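Local atomic coordinates of transcriptional regulator (GntR family) (Enterococcus faecalis, PDB entry 3DDV), a protein that probably regulates transcription as a GntR-family repressor or activator whose UTRA domain is thought to bind a small effector molecule and so modulate DNA binding. Residues I34-R39 with V52-Y57. Sequence-based numbering, arbitrary orientation.
Sequences ILRMER and VASIPY
Leu35 pairs with Ile55, and Met37 with Ala53, as the hydrogen-bonded pairs of an antiparallel ladder, a worked example of how a beta hairpin gives its two faces different chemistry. Each pair is closed by two nearly straight bonds: Met37 N reaches Ala53 O at 2.9 Å, and Ala53 N returns to Met37 O at 2.7 Å. Between them lies the non-hydrogen-bonded pair Arg36 and Ser54, where the CA of Ser54 sits 3.2 Å from Leu35 O in a CA-H...O contact.

The tightly packed face is largely apolar. With CG between the backbone N and the carbonyl carbon (chi1 72°), Met37 lays that methylene 4.1 Å from Ala53 CB and its CE methyl over the guanidinium of Arg39, which Glu51 salt-bridges; Tyr13 of strand 8-16 also packs against Leu35 and Met37. At the margin, Leu35 CB lies 4.3 Å from Tyr57 CD1.

The other face is looser and partly exposed at Arg36, Glu38 and Val52. There Val52 spreads its two methyls, CG1 lying 3.8 Å from Arg36 NE and CG2 running alongside Glu38 CG. Toward its buried end, Ile34 CD1 lies beside Ser54 OG, which hydrogen-bonds Glu22 of helix 20-26.

The chemistry implies that backbone bonds set the register of these two inner UTRA-sheet strands, while Leu35, Met37, Ala53 and Ile55 form a largely apolar layer and Arg36, Glu38 and Ser54 bring polar groups to the other face.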
# COMPACT_ATOMS: atom_id res chain seq x y z
N ILE B 34 -3.69 26.38 28.85
CA ILE B 34 -2.64 25.42 28.56
C ILE B 34 -1.31 26.14 28.81
O ILE B 34 -1.23 27.36 28.81
CB ILE B 34 -2.69 24.98 27.11
CG1 ILE B 34 -2.53 26.20 26.18
CG2 ILE B 34 -3.99 24.23 26.84
CD1 ILE B 34 -1.63 26.02 24.93
N LEU B 35 -0.27 25.36 29.06
CA LEU B 35 1.09 25.86 29.12
C LEU B 35 1.68 25.59 27.77
O LEU B 35 1.59 24.49 27.26
CB LEU B 35 1.90 25.10 30.17
CG LEU B 35 3.34 25.59 30.32
CD1 LEU B 35 3.31 27.07 30.82
CD2 LEU B 35 4.13 24.70 31.28
N ARG B 36 2.27 26.59 27.16
CA ARG B 36 2.79 26.40 25.84
C ARG B 36 4.22 26.71 25.90
O ARG B 36 4.61 27.77 26.40
CB ARG B 36 2.16 27.38 24.91
CG ARG B 36 2.24 26.91 23.49
CD ARG B 36 2.70 27.98 22.56
NE ARG B 36 2.18 27.65 21.27
CZ ARG B 36 0.91 27.81 20.92
NH1 ARG B 36 0.00 28.37 21.77
NH2 ARG B 36 0.54 27.42 19.68
N MET B 37 5.03 25.77 25.45
CA MET B 37 6.48 25.91 25.52
C MET B 37 7.15 25.43 24.25
O MET B 37 6.67 24.51 23.57
CB MET B 37 7.06 25.25 26.76
CG MET B 37 7.10 23.74 26.83
SD MET B 37 8.23 23.19 28.15
CE MET B 37 9.83 23.39 27.37
N GLU B 38 8.18 26.17 23.87
CA GLU B 38 8.91 25.96 22.62
C GLU B 38 10.34 25.74 22.99
O GLU B 38 10.85 26.44 23.86
CB GLU B 38 8.86 27.20 21.77
CG GLU B 38 7.56 27.35 21.08
CD GLU B 38 7.41 28.65 20.37
OE1 GLU B 38 8.36 29.46 20.31
OE2 GLU B 38 6.30 28.84 19.87
N ARG B 39 11.00 24.84 22.30
CA ARG B 39 12.28 24.35 22.77
C ARG B 39 13.13 23.84 21.60
O ARG B 39 12.62 23.18 20.72
CB ARG B 39 11.94 23.24 23.75
CG ARG B 39 13.07 22.61 24.46
CD ARG B 39 12.97 21.04 24.42
NE ARG B 39 11.88 20.50 25.25
CZ ARG B 39 11.94 20.33 26.58
NH1 ARG B 39 13.03 20.66 27.28
NH2 ARG B 39 10.88 19.83 27.21
N VAL B 52 7.28 22.32 19.81
CA VAL B 52 6.24 23.05 20.53
C VAL B 52 5.47 22.05 21.39
O VAL B 52 4.97 21.05 20.89
CB VAL B 52 5.23 23.75 19.57
CG1 VAL B 52 4.30 24.65 20.34
CG2 VAL B 52 5.98 24.51 18.58
N ALA B 53 5.31 22.35 22.66
CA ALA B 53 4.54 21.47 23.50
C ALA B 53 3.44 22.26 24.22
O ALA B 53 3.67 23.35 24.74
CB ALA B 53 5.45 20.76 24.46
N SER B 54 2.25 21.69 24.24
CA SER B 54 1.14 22.28 24.94
C SER B 54 0.57 21.31 25.98
O SER B 54 0.19 20.21 25.65
CB SER B 54 0.05 22.73 23.96
OG SER B 54 0.42 23.94 23.30
N ILE B 55 0.51 21.74 27.23
CA ILE B 55 0.05 20.92 28.35
C ILE B 55 -1.11 21.66 29.03
O ILE B 55 -1.05 22.85 29.20
CB ILE B 55 1.20 20.74 29.36
CG1 ILE B 55 2.39 20.10 28.67
CG2 ILE B 55 0.75 19.93 30.58
CD1 ILE B 55 3.68 20.64 29.09
N PRO B 56 -2.20 20.96 29.37
CA PRO B 56 -3.29 21.58 30.08
C PRO B 56 -2.73 22.26 31.30
O PRO B 56 -1.95 21.63 32.01
CB PRO B 56 -4.15 20.38 30.48
CG PRO B 56 -3.91 19.41 29.41
CD PRO B 56 -2.47 19.54 29.07
N TYR B 57 -3.06 23.53 31.54
CA TYR B 57 -2.39 24.25 32.62
C TYR B 57 -2.83 23.69 33.96
O TYR B 57 -2.10 23.78 34.91
CB TYR B 57 -2.62 25.78 32.58
CG TYR B 57 -1.75 26.54 33.57
CD1 TYR B 57 -0.41 26.27 33.64
CD2 TYR B 57 -2.27 27.53 34.42
CE1 TYR B 57 0.43 26.92 34.53
CE2 TYR B 57 -1.41 28.20 35.33
CZ TYR B 57 -0.05 27.87 35.36
OH TYR B 57 0.90 28.44 36.18